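Long-range contacts in salicylaldehyde dehydrogenase NahF (PDB 4JZ6), which probably catalyses the NAD+-dependent oxidation of salicylaldehyde to salicylate, a step in the bacterial breakdown of naphthalene: residues I313-V318 with V404-G409; E326-G331 with D338-P343; K358-K363 with S388-Y393; P379-D384 with G399-V404; I392-T397 with S420-S425. All coordinates share one frame; numbering follows the deposited sequence.

Overall arrangement
From the N terminus, contact 1 opens on helix 311-327 and closes 86 residues later on strand 401-407, so contacts 2, 3 and 4 all nest inside its loop. Contact 2 closes a short turn just past the same helix. Contact 3 then ties helix 349-362 to the loop after strand 381-384, and contact 4, which opens before contact 3 has closed, crosses it by pairing strand 381-384 with strand 401-407; it shares V404 with contact 1. Contact 5 begins on I392 and Y393, where contact 3 ends, crosses contacts 1 and 4, and closes beyond helix 410-418. Together they join strands of the seven-stranded sheet to the helices and loops around them.

Contact 1: I313-V318 with V404-G409; sequences IADEFV and VIRCKG
R406 grips the carboxylate of D315 end-on with two nitrogens, both aimed at the single oxygen OD1. R406 NH1 donates at 2.9 Å and R406 NH2 at 3.1 Å, with D315 OD1 close to the guanidinium plane. The match is less good from the acid's side: the two planes stand 60° apart, and both N-H groups reach OD1 from the same face of the carboxylate, NH2 from well above it. R406 NH1 also has a salt bridge with D384 on the adjacent strand, so two acids share the positive charge and probably stabilise it.

The methyl of A314 is laid over one face of the guanidinium, 3.4 Å from R406 NH2 to A314 CB, near the rim of the group. Since the arginine chain is extended from CG to NE, its aliphatic part also runs past that methyl, with A314 CB 3.8 Å from R406 CG. One helical turn further on, V318 CG2 meets V404 CG1 at 4.0 Å. Helix 313-318 and strand 404-407 run nearly antiparallel, at 155°, as expected where a helix returns across the parallel strands of an α/β sheet, here in the catalytic domain of the aldehyde dehydrogenase fold.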
# COMPACT_ATOMS: atom_id res chain seq x y z
N ILE A 313 -40.82 6.07 -3.61
CA ILE A 313 -40.82 6.27 -2.18
C ILE A 313 -40.29 7.67 -1.83
O ILE A 313 -40.55 8.20 -0.75
CB ILE A 313 -40.01 5.12 -1.50
CG1 ILE A 313 -40.78 4.57 -0.30
CG2 ILE A 313 -38.57 5.53 -1.18
CD1 ILE A 313 -42.22 4.25 -0.64
N ALA A 314 -39.58 8.28 -2.79
CA ALA A 314 -38.87 9.54 -2.61
C ALA A 314 -39.66 10.68 -1.96
O ALA A 314 -39.24 11.24 -0.95
CB ALA A 314 -38.30 10.01 -3.94
N ASP A 315 -40.80 11.03 -2.56
CA ASP A 315 -41.62 12.13 -2.06
C ASP A 315 -41.98 11.97 -0.59
O ASP A 315 -41.91 12.93 0.19
CB ASP A 315 -42.90 12.28 -2.89
CG ASP A 315 -42.67 12.97 -4.21
OD1 ASP A 315 -41.71 13.77 -4.31
OD2 ASP A 315 -43.45 12.73 -5.16
N GLU A 316 -42.35 10.75 -0.20
CA GLU A 316 -42.72 10.49 1.18
C GLU A 316 -41.51 10.58 2.09
O GLU A 316 -41.55 11.22 3.14
CB GLU A 316 -43.37 9.11 1.31
CG GLU A 316 -43.77 8.73 2.72
CD GLU A 316 -44.24 7.29 2.82
OE1 GLU A 316 -44.42 6.64 1.76
OE2 GLU A 316 -44.43 6.80 3.96
N PHE A 317 -40.42 9.94 1.67
CA PHE A 317 -39.17 9.94 2.44
C PHE A 317 -38.62 11.35 2.62
O PHE A 317 -38.20 11.71 3.72
CB PHE A 317 -38.12 9.07 1.76
CG PHE A 317 -36.75 9.21 2.36
CD1 PHE A 317 -36.39 8.47 3.48
CD2 PHE A 317 -35.82 10.09 1.81
CE1 PHE A 317 -35.13 8.60 4.03
CE2 PHE A 317 -34.57 10.23 2.37
CZ PHE A 317 -34.22 9.48 3.48
N VAL A 318 -38.60 12.12 1.54
CA VAL A 318 -38.09 13.48 1.58
C VAL A 318 -38.91 14.34 2.54
O VAL A 318 -38.37 15.14 3.29
CB VAL A 318 -38.04 14.13 0.17
CG1 VAL A 318 -37.74 15.62 0.26
CG2 VAL A 318 -37.00 13.44 -0.69
N VAL A 404 -30.32 14.80 -2.29
CA VAL A 404 -31.17 13.67 -2.64
C VAL A 404 -31.09 13.39 -4.14
O VAL A 404 -31.39 14.25 -4.96
CB VAL A 404 -32.64 13.93 -2.27
CG1 VAL A 404 -33.44 12.65 -2.38
CG2 VAL A 404 -32.74 14.49 -0.87
N ILE A 405 -30.67 12.17 -4.48
CA ILE A 405 -30.72 11.73 -5.87
C ILE A 405 -31.78 10.64 -6.00
O ILE A 405 -31.71 9.61 -5.33
CB ILE A 405 -29.38 11.18 -6.35
CG1 ILE A 405 -28.26 12.17 -6.03
CG2 ILE A 405 -29.44 10.89 -7.84
CD1 ILE A 405 -26.87 11.57 -6.13
N ARG A 406 -32.78 10.89 -6.84
CA ARG A 406 -33.85 9.93 -7.03
C ARG A 406 -33.45 8.94 -8.12
O ARG A 406 -32.72 9.29 -9.05
CB ARG A 406 -35.14 10.65 -7.40
CG ARG A 406 -35.72 11.47 -6.27
CD ARG A 406 -36.64 12.56 -6.77
NE ARG A 406 -37.20 13.34 -5.66
CZ ARG A 406 -38.47 13.30 -5.28
NH1 ARG A 406 -38.87 14.04 -4.26
NH2 ARG A 406 -39.34 12.52 -5.92
N CYS A 407 -33.93 7.71 -7.99
CA CYS A 407 -33.61 6.66 -8.95
C CYS A 407 -34.76 5.69 -9.12
O CYS A 407 -35.68 5.66 -8.30
CB CYS A 407 -32.36 5.90 -8.52
SG CYS A 407 -32.58 4.85 -7.05
N LYS A 408 -34.69 4.90 -10.18
CA LYS A 408 -35.69 3.88 -10.44
C LYS A 408 -35.05 2.50 -10.48
O LYS A 408 -34.38 2.15 -11.45
CB LYS A 408 -36.43 4.16 -11.75
CG LYS A 408 -37.51 5.22 -11.63
CD LYS A 408 -37.57 6.11 -12.87
CE LYS A 408 -38.59 7.24 -12.70
NZ LYS A 408 -38.67 8.13 -13.89
N GLY A 409 -35.24 1.73 -9.42
CA GLY A 409 -34.84 0.34 -9.44
C GLY A 409 -33.51 0.05 -8.77
O GLY A 409 -32.68 0.94 -8.56

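Contact 2: E326-G331 with D338-P343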
# COMPACT_ATOMS: atom_id res chain seq x y z
N GLU A 326 -35.63 20.17 9.88
CA GLU A 326 -36.00 21.53 10.28
C GLU A 326 -36.01 21.70 11.80
O GLU A 326 -35.62 22.75 12.32
CB GLU A 326 -37.36 21.91 9.71
CG GLU A 326 -37.36 22.24 8.23
CD GLU A 326 -38.76 22.38 7.67
OE1 GLU A 326 -39.73 21.98 8.36
OE2 GLU A 326 -38.91 22.90 6.54
N ARG A 327 -36.46 20.66 12.51
CA ARG A 327 -36.59 20.69 13.96
C ARG A 327 -35.24 20.67 14.70
O ARG A 327 -35.19 20.95 15.90
CB ARG A 327 -37.47 19.54 14.46
CG ARG A 327 -38.95 19.61 14.07
CD ARG A 327 -39.84 19.14 15.22
NE ARG A 327 -40.79 18.07 14.88
CZ ARG A 327 -40.60 16.78 15.13
NH1 ARG A 327 -41.52 15.89 14.79
NH2 ARG A 327 -39.48 16.36 15.73
N LEU A 328 -34.16 20.33 14.00
CA LEU A 328 -32.83 20.21 14.62
C LEU A 328 -32.31 21.54 15.17
O LEU A 328 -32.49 22.59 14.56
CB LEU A 328 -31.82 19.64 13.62
CG LEU A 328 -31.97 18.18 13.18
CD1 LEU A 328 -30.81 17.76 12.29
CD2 LEU A 328 -32.07 17.28 14.39
N SER A 329 -31.64 21.47 16.32
CA SER A 329 -31.13 22.66 17.01
C SER A 329 -29.86 23.21 16.38
O SER A 329 -28.91 22.47 16.11
CB SER A 329 -30.86 22.35 18.47
OG SER A 329 -32.03 21.89 19.12
N VAL A 330 -29.84 24.52 16.16
CA VAL A 330 -28.64 25.20 15.67
C VAL A 330 -28.08 26.10 16.76
O VAL A 330 -28.84 26.76 17.48
CB VAL A 330 -28.94 26.05 14.42
CG1 VAL A 330 -27.64 26.54 13.79
CG2 VAL A 330 -29.75 25.25 13.41
N GLY A 331 -26.76 26.14 16.89
CA GLY A 331 -26.13 27.00 17.88
C GLY A 331 -24.65 26.75 18.07
O GLY A 331 -24.04 26.00 17.31
N ASP A 338 -26.85 21.15 23.67
CA ASP A 338 -27.89 20.55 22.82
C ASP A 338 -27.87 21.03 21.37
O ASP A 338 -28.85 20.88 20.65
CB ASP A 338 -29.27 20.76 23.44
CG ASP A 338 -29.47 19.96 24.70
OD1 ASP A 338 -29.88 20.55 25.72
OD2 ASP A 338 -29.22 18.73 24.68
N CYS A 339 -26.76 21.62 20.95
CA CYS A 339 -26.61 22.01 19.56
C CYS A 339 -26.34 20.77 18.72
O CYS A 339 -25.41 20.02 18.99
CB CYS A 339 -25.47 23.01 19.41
SG CYS A 339 -25.69 24.49 20.38
N ILE A 340 -27.18 20.55 17.72
CA ILE A 340 -26.92 19.48 16.76
C ILE A 340 -26.05 20.06 15.65
O ILE A 340 -25.04 19.47 15.26
CB ILE A 340 -28.21 18.89 16.18
CG1 ILE A 340 -29.16 18.47 17.31
CG2 ILE A 340 -27.90 17.73 15.24
CD1 ILE A 340 -28.55 17.49 18.28
N ILE A 341 -26.43 21.23 15.17
CA ILE A 341 -25.69 21.91 14.12
C ILE A 341 -24.83 23.04 14.70
O ILE A 341 -25.29 24.17 14.85
CB ILE A 341 -26.62 22.50 13.04
CG1 ILE A 341 -27.75 21.51 12.70
CG2 ILE A 341 -25.83 22.88 11.79
CD1 ILE A 341 -27.30 20.30 11.94
N GLY A 342 -23.59 22.72 15.05
CA GLY A 342 -22.66 23.73 15.51
C GLY A 342 -22.10 24.55 14.37
O GLY A 342 -22.48 24.35 13.22
N PRO A 343 -21.20 25.49 14.67
CA PRO A 343 -20.58 26.25 13.58
C PRO A 343 -19.57 25.38 12.83
O PRO A 343 -19.01 24.45 13.41
CB PRO A 343 -19.87 27.39 14.30
CG PRO A 343 -19.64 26.89 15.69
CD PRO A 343 -20.83 26.03 16.00
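S329 and V330 meet C339 to I341 through a single β-bridge, V330 with I341, rather than through an extended ladder. S329 O takes two backbone N-H groups: I341 N comes in nearly straight at 2.9 Å (176° at the hydrogen), whereas I340 N, at 3.0 Å and 139°, approaches from above the carbonyl plane. G331 N returns a bond to I341 O at 3.2 Å, so the bridge is bonded to either side of V330.

Side chains fill in around this backbone core. C339 SG sits against the main chain of G331, 3.4 Å from G331 C, a place that a side chain on the glycine would contest. L328 CD1 touches I340 CG2 at 4.1 Å, the two side chains crossing at about a right angle. With CG1 anti to its backbone N (chi1 -170°), V330 lays that methyl 3.5 Å from I341 O and leaves CG2 for I341 CB. The carbonyl oxygen of G331 is met by the CA-H of G342, at 3.2 Å from G342 CA.

The turn follows directly on helix 311-327. L328 and I341 pack on F294 of helix 282-294, I341 also reaches P400 ahead of strand 401-407, and F500 of the second subunit lies against L328 and I340.

Contact 3: K358-K363 with S388-Y393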
# COMPACT_ATOMS: atom_id res chain seq x y z
N LYS A 358 -24.97 27.25 -5.44
CA LYS A 358 -25.44 28.04 -6.57
C LYS A 358 -25.48 27.20 -7.84
O LYS A 358 -26.46 27.24 -8.59
CB LYS A 358 -24.56 29.27 -6.80
CG LYS A 358 -25.01 30.13 -7.97
CD LYS A 358 -24.00 31.20 -8.37
CE LYS A 358 -24.54 32.06 -9.51
NZ LYS A 358 -23.56 33.09 -9.98
N ASP A 359 -24.42 26.44 -8.08
CA ASP A 359 -24.32 25.61 -9.27
C ASP A 359 -25.48 24.63 -9.37
O ASP A 359 -26.14 24.53 -10.41
CB ASP A 359 -22.99 24.85 -9.30
CG ASP A 359 -22.92 23.86 -10.45
OD1 ASP A 359 -22.48 24.25 -11.55
OD2 ASP A 359 -23.31 22.69 -10.25
N ALA A 360 -25.72 23.90 -8.28
CA ALA A 360 -26.85 22.98 -8.20
C ALA A 360 -28.17 23.71 -8.43
O ALA A 360 -29.00 23.27 -9.23
CB ALA A 360 -26.86 22.27 -6.86
N ILE A 361 -28.34 24.82 -7.74
CA ILE A 361 -29.60 25.57 -7.80
C ILE A 361 -29.88 26.16 -9.18
O ILE A 361 -31.04 26.23 -9.62
CB ILE A 361 -29.67 26.64 -6.66
CG1 ILE A 361 -31.00 26.53 -5.93
CG2 ILE A 361 -29.43 28.05 -7.18
CD1 ILE A 361 -31.27 25.14 -5.45
N ASP A 362 -28.82 26.56 -9.89
CA ASP A 362 -28.97 27.12 -11.23
C ASP A 362 -29.29 26.04 -12.24
O ASP A 362 -29.81 26.32 -13.32
CB ASP A 362 -27.69 27.86 -11.65
CG ASP A 362 -27.51 29.18 -10.92
OD1 ASP A 362 -28.52 29.76 -10.47
OD2 ASP A 362 -26.35 29.64 -10.82
N LYS A 363 -28.99 24.79 -11.88
CA LYS A 363 -29.21 23.65 -12.77
C LYS A 363 -30.44 22.84 -12.41
O LYS A 363 -30.54 21.67 -12.77
CB LYS A 363 -27.98 22.74 -12.80
CG LYS A 363 -26.75 23.36 -13.44
CD LYS A 363 -25.56 22.42 -13.40
CE LYS A 363 -24.34 23.04 -14.05
NZ LYS A 363 -23.17 22.13 -14.04
N SER A 388 -26.67 14.42 -12.23
CA SER A 388 -25.25 14.16 -12.47
C SER A 388 -24.45 15.31 -13.09
O SER A 388 -23.22 15.26 -13.14
CB SER A 388 -25.08 12.88 -13.30
OG SER A 388 -25.99 12.84 -14.38
N ASP A 389 -25.15 16.34 -13.56
CA ASP A 389 -24.47 17.48 -14.17
C ASP A 389 -24.12 18.56 -13.15
O ASP A 389 -23.39 19.51 -13.46
CB ASP A 389 -25.30 18.08 -15.31
CG ASP A 389 -26.56 18.76 -14.82
OD1 ASP A 389 -27.10 18.35 -13.77
OD2 ASP A 389 -27.02 19.72 -15.48
N MET A 390 -24.64 18.42 -11.94
CA MET A 390 -24.35 19.37 -10.87
C MET A 390 -23.07 18.97 -10.14
O MET A 390 -22.82 17.78 -9.92
CB MET A 390 -25.52 19.41 -9.88
CG MET A 390 -26.85 19.75 -10.52
SD MET A 390 -28.23 19.43 -9.41
CE MET A 390 -29.61 19.59 -10.53
N ARG A 391 -22.25 19.95 -9.79
CA ARG A 391 -21.01 19.69 -9.07
C ARG A 391 -21.28 18.97 -7.75
O ARG A 391 -20.57 18.03 -7.39
CB ARG A 391 -20.25 20.99 -8.81
CG ARG A 391 -19.80 21.73 -10.05
CD ARG A 391 -19.10 23.03 -9.67
NE ARG A 391 -18.05 22.80 -8.68
CZ ARG A 391 -17.57 23.73 -7.86
NH1 ARG A 391 -18.05 24.97 -7.91
NH2 ARG A 391 -16.62 23.43 -7.00
N ILE A 392 -22.33 19.39 -7.05
CA ILE A 392 -22.65 18.84 -5.73
C ILE A 392 -23.09 17.37 -5.78
O ILE A 392 -23.13 16.69 -4.76
CB ILE A 392 -23.70 19.70 -4.98
CG1 ILE A 392 -23.58 19.52 -3.47
CG2 ILE A 392 -25.10 19.39 -5.47
CD1 ILE A 392 -24.38 20.50 -2.66
N TYR A 393 -23.39 16.89 -6.98
CA TYR A 393 -23.71 15.48 -7.20
C TYR A 393 -22.62 14.54 -6.65
O TYR A 393 -22.93 13.51 -6.06
CB TYR A 393 -23.92 15.23 -8.69
CG TYR A 393 -24.29 13.82 -9.11
CD1 TYR A 393 -23.34 12.95 -9.62
CD2 TYR A 393 -25.61 13.38 -9.03
CE1 TYR A 393 -23.68 11.67 -10.03
CE2 TYR A 393 -25.96 12.10 -9.44
CZ TYR A 393 -24.99 11.25 -9.93
OH TYR A 393 -25.34 9.97 -10.34
O HOH W 1 -23.84 21.69 -7.77
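D359, on the last turn of helix 349-362, and K363, just past its end, clasp the loop 388-393 that links strand 381-384 to strand 401-407, a helix-to-loop contact within the α/β catalytic domain. The D359 side chain, its chi1 of 174° directing CG away from the backbone N, leans toward the loop, and D359 OD2 accepts from R391 N at 3.0 Å, the N-H coming from above the carboxylate plane. D359 OD1 has a weak salt bridge with K363 NZ. The extended K363 chain slides past D389 in the opposite direction, and K363 NZ donates to D389 O at 2.7 Å.

Beside these polar links M390, also extended, lies along the helix: its SD is 4.1 Å from A360 CB and its CE 3.2 Å from K363 O. A360 CB meets I392 CG2 at 3.7 Å as well. The guanidinium of R391 turns away to a salt bridge with E395.

Replacing D359 by alanine removes the carboxylate, and would probably deprive R391 N of that acceptor, K363 NZ of its weak salt-bridge partner and a bridging water of one of its two anchors. That water donates to D359 OD2 at 2.7 Å and accepts from I392 N at 2.8 Å.

Contact 4: P379-D384 with G399-V404; sequences PATILD and GPITVV
Parallel β-pairing joins P379-D384 to G399-V404 within the large mixed sheet of the catalytic domain, T381 facing I401, I382 facing T402 and L383 facing V403. The hydrogen bonds follow the parallel scheme, in which one residue bonds to the two that flank its partner. T381 N donates to P400 O at 2.9 Å and T381 O accepts from T402 N; L383 N then donates to T402 O at 3.0 Å, and L383 O receives V404 N at 2.7 Å. The strand segments are twisted 20° from parallel. Where the pairing starts, P400 is the centre of an inverse γ-turn that closes from I401 N to G399 O.

T381, L383, I401 and V403 share one face. T381 and I401 lie side by side, and I401, whose chi1 of -176° turns CG1 away from the backbone N, sends CD1 across to L383 CD1 at 4.1 Å. On the other face, I382 CG2 touches V404 CG2 at 3.7 Å.

Helix 311-327 packs on the I382 face through F321 and T325, whereas A360 of helix 349-362 and I392 press against L383 on the opposite side. Strand 366-369 runs antiparallel beyond 381-384, and strand 306-310 continues the sheet past 401-407.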
# COMPACT_ATOMS: atom_id res chain seq x y z
N PRO A 379 -27.73 26.94 8.12
CA PRO A 379 -28.84 26.10 8.60
C PRO A 379 -28.75 24.71 7.97
O PRO A 379 -28.13 24.57 6.91
CB PRO A 379 -30.08 26.83 8.09
CG PRO A 379 -29.60 27.68 6.96
CD PRO A 379 -28.20 28.06 7.29
N ALA A 380 -29.35 23.71 8.61
CA ALA A 380 -29.42 22.38 8.03
C ALA A 380 -30.13 22.46 6.68
O ALA A 380 -31.26 22.95 6.60
CB ALA A 380 -30.13 21.43 8.96
N THR A 381 -29.46 22.00 5.64
CA THR A 381 -29.95 22.17 4.28
C THR A 381 -30.05 20.85 3.51
O THR A 381 -29.12 20.04 3.54
CB THR A 381 -29.04 23.16 3.50
OG1 THR A 381 -28.95 24.39 4.22
CG2 THR A 381 -29.59 23.43 2.11
N ILE A 382 -31.17 20.63 2.83
CA ILE A 382 -31.34 19.46 1.97
C ILE A 382 -31.73 19.90 0.56
O ILE A 382 -32.67 20.68 0.38
CB ILE A 382 -32.44 18.51 2.50
CG1 ILE A 382 -32.17 18.11 3.95
CG2 ILE A 382 -32.52 17.27 1.63
CD1 ILE A 382 -33.32 17.38 4.58
N LEU A 383 -31.00 19.42 -0.44
CA LEU A 383 -31.32 19.69 -1.84
C LEU A 383 -31.91 18.43 -2.47
O LEU A 383 -31.38 17.33 -2.30
CB LEU A 383 -30.08 20.15 -2.61
CG LEU A 383 -29.36 21.39 -2.07
CD1 LEU A 383 -28.14 21.73 -2.91
CD2 LEU A 383 -30.31 22.55 -2.03
N ASP A 384 -33.03 18.60 -3.18
CA ASP A 384 -33.71 17.49 -3.83
C ASP A 384 -33.59 17.61 -5.35
O ASP A 384 -33.31 18.69 -5.87
CB ASP A 384 -35.19 17.48 -3.44
CG ASP A 384 -35.88 16.17 -3.78
OD1 ASP A 384 -35.25 15.30 -4.44
OD2 ASP A 384 -37.06 16.01 -3.40
N GLY A 399 -20.14 20.15 5.36
CA GLY A 399 -21.10 21.02 6.01
C GLY A 399 -22.44 20.38 6.28
O GLY A 399 -22.69 19.25 5.84
N PRO A 400 -23.31 21.09 7.01
CA PRO A 400 -24.68 20.66 7.33
C PRO A 400 -25.59 20.78 6.11
O PRO A 400 -26.65 21.41 6.16
CB PRO A 400 -25.11 21.65 8.41
CG PRO A 400 -24.35 22.90 8.09
CD PRO A 400 -23.00 22.42 7.59
N ILE A 401 -25.16 20.17 5.01
CA ILE A 401 -25.94 20.12 3.78
C ILE A 401 -25.82 18.72 3.21
O ILE A 401 -24.80 18.05 3.42
CB ILE A 401 -25.46 21.18 2.76
CG1 ILE A 401 -26.35 21.18 1.52
CG2 ILE A 401 -24.01 20.95 2.39
CD1 ILE A 401 -25.96 22.22 0.48
N THR A 402 -26.86 18.26 2.53
CA THR A 402 -26.86 16.94 1.91
C THR A 402 -27.82 16.90 0.72
O THR A 402 -28.75 17.72 0.64
CB THR A 402 -27.20 15.84 2.95
OG1 THR A 402 -26.78 14.56 2.45
CG2 THR A 402 -28.69 15.82 3.26
N VAL A 403 -27.59 15.97 -0.21
CA VAL A 403 -28.35 15.93 -1.46
C VAL A 403 -29.16 14.65 -1.67
O VAL A 403 -28.74 13.56 -1.27
CB VAL A 403 -27.45 16.17 -2.69
CG1 VAL A 403 -26.71 17.48 -2.56
CG2 VAL A 403 -26.49 15.02 -2.88
N VAL A 404 -30.32 14.80 -2.29
CA VAL A 404 -31.17 13.67 -2.64
C VAL A 404 -31.09 13.39 -4.14
O VAL A 404 -31.39 14.25 -4.96
CB VAL A 404 -32.64 13.93 -2.27
CG1 VAL A 404 -33.44 12.65 -2.38
CG2 VAL A 404 -32.74 14.49 -0.87

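Contact 5: I392-T397 with S420-S425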
# COMPACT_ATOMS: atom_id res chain seq x y z
N ILE A 392 -22.33 19.39 -7.05
CA ILE A 392 -22.65 18.84 -5.73
C ILE A 392 -23.09 17.37 -5.78
O ILE A 392 -23.13 16.69 -4.76
CB ILE A 392 -23.70 19.70 -4.98
CG1 ILE A 392 -23.58 19.52 -3.47
CG2 ILE A 392 -25.10 19.39 -5.47
CD1 ILE A 392 -24.38 20.50 -2.66
N TYR A 393 -23.39 16.89 -6.98
CA TYR A 393 -23.71 15.48 -7.20
C TYR A 393 -22.62 14.54 -6.65
O TYR A 393 -22.93 13.51 -6.06
CB TYR A 393 -23.92 15.23 -8.69
CG TYR A 393 -24.29 13.82 -9.11
CD1 TYR A 393 -23.34 12.95 -9.62
CD2 TYR A 393 -25.61 13.38 -9.03
CE1 TYR A 393 -23.68 11.67 -10.03
CE2 TYR A 393 -25.96 12.10 -9.44
CZ TYR A 393 -24.99 11.25 -9.93
OH TYR A 393 -25.34 9.97 -10.34
N ASP A 394 -21.36 14.89 -6.84
CA ASP A 394 -20.30 14.01 -6.36
C ASP A 394 -19.17 14.73 -5.63
O ASP A 394 -18.32 14.10 -5.01
CB ASP A 394 -19.73 13.16 -7.51
CG ASP A 394 -18.94 11.97 -7.02
OD1 ASP A 394 -19.31 11.41 -5.96
OD2 ASP A 394 -17.94 11.59 -7.68
N GLU A 395 -19.15 16.06 -5.70
CA GLU A 395 -18.15 16.82 -4.95
C GLU A 395 -18.46 16.81 -3.45
O GLU A 395 -19.59 17.09 -3.04
CB GLU A 395 -18.08 18.26 -5.46
CG GLU A 395 -16.74 18.63 -6.07
CD GLU A 395 -16.86 19.76 -7.08
OE1 GLU A 395 -16.53 20.91 -6.72
OE2 GLU A 395 -17.27 19.49 -8.23
N GLU A 396 -17.46 16.49 -2.65
CA GLU A 396 -17.63 16.47 -1.20
C GLU A 396 -17.89 17.87 -0.67
O GLU A 396 -17.22 18.82 -1.06
CB GLU A 396 -16.40 15.87 -0.52
CG GLU A 396 -16.58 15.61 0.97
CD GLU A 396 -15.38 14.93 1.59
OE1 GLU A 396 -15.58 14.13 2.54
OE2 GLU A 396 -14.24 15.19 1.15
N THR A 397 -18.88 17.99 0.22
CA THR A 397 -19.22 19.27 0.81
C THR A 397 -19.20 19.16 2.33
O THR A 397 -20.09 18.59 2.93
CB THR A 397 -20.63 19.73 0.36
OG1 THR A 397 -21.62 18.88 0.96
CG2 THR A 397 -20.76 19.66 -1.15
N SER A 420 -19.80 7.39 -8.02
CA SER A 420 -19.03 8.33 -7.22
C SER A 420 -17.54 8.10 -7.42
O SER A 420 -17.10 6.98 -7.66
CB SER A 420 -19.37 8.19 -5.73
OG SER A 420 -18.57 9.05 -4.95
N VAL A 421 -16.77 9.17 -7.30
CA VAL A 421 -15.33 9.08 -7.39
C VAL A 421 -14.75 8.62 -6.05
O VAL A 421 -13.57 8.28 -5.95
CB VAL A 421 -14.72 10.44 -7.82
CG1 VAL A 421 -14.50 11.35 -6.61
CG2 VAL A 421 -13.44 10.23 -8.60
N TYR A 422 -15.60 8.61 -5.02
CA TYR A 422 -15.21 8.16 -3.69
C TYR A 422 -15.84 6.81 -3.35
O TYR A 422 -16.69 6.31 -4.09
CB TYR A 422 -15.65 9.17 -2.62
CG TYR A 422 -15.12 10.57 -2.80
CD1 TYR A 422 -13.81 10.88 -2.48
CD2 TYR A 422 -15.95 11.59 -3.27
CE1 TYR A 422 -13.32 12.17 -2.63
CE2 TYR A 422 -15.47 12.88 -3.42
CZ TYR A 422 -14.15 13.16 -3.10
OH TYR A 422 -13.67 14.44 -3.25
N GLY A 423 -15.43 6.25 -2.22
CA GLY A 423 -15.95 4.98 -1.77
C GLY A 423 -15.58 4.70 -0.32
O GLY A 423 -14.92 3.71 -0.03
N LEU A 424 -16.01 5.57 0.58
CA LEU A 424 -15.68 5.43 2.00
C LEU A 424 -16.72 4.59 2.74
O LEU A 424 -16.49 3.42 3.04
CB LEU A 424 -15.54 6.81 2.67
CG LEU A 424 -15.24 6.81 4.18
CD1 LEU A 424 -14.06 5.90 4.51
CD2 LEU A 424 -14.97 8.23 4.69
N SER A 425 -17.86 5.20 3.04
CA SER A 425 -18.90 4.53 3.79
C SER A 425 -20.22 4.59 3.03
O SER A 425 -20.38 5.38 2.11
CB SER A 425 -19.05 5.15 5.17
OG SER A 425 -19.80 4.31 6.02
O HOH W 2 -11.69 15.29 -0.55
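D394 lays its carboxylate across the start of the 420-425 loop, where S420 forms an ST turn, and uses both oxygens there. S420 OG donates to D394 OD1 at 2.7 Å and V421 N to D394 OD2, also at 2.7 Å, each through the syn lone pair, so that a hydroxyl and a backbone N-H are held in a fork. A first torsion of -163° swings the aspartate out from its own main chain to these donors. The same hydroxyl of S420 accepts from Y422 N at 3.0 Å; its rotation is therefore fixed from two sides, as donor and as acceptor. V421 CB comes within 3.4 Å of D394 OD2, with the two side chains crossing at about a right angle.

With an alanine here, S420 OG and V421 N would probably both lose their acceptor, and the serine hydroxyl would be less firmly fixed.

Further along, the main chain meets the tyrosine: D394 O lies at the edge of the Y422 ring, in its plane. E396 runs extended past this tyrosine, its OE1 held by G270 N, and its side chain is about 7 Å from a bound salicylaldehyde. This places the loop pair near the probable active site, E396 lying about 10 Å, side chain to side chain, from the predicted active-site residue E267. A water donates to E396 OE2 at 3.1 Å and makes a weak, longer contact of 3.5 Å with Y422 OH.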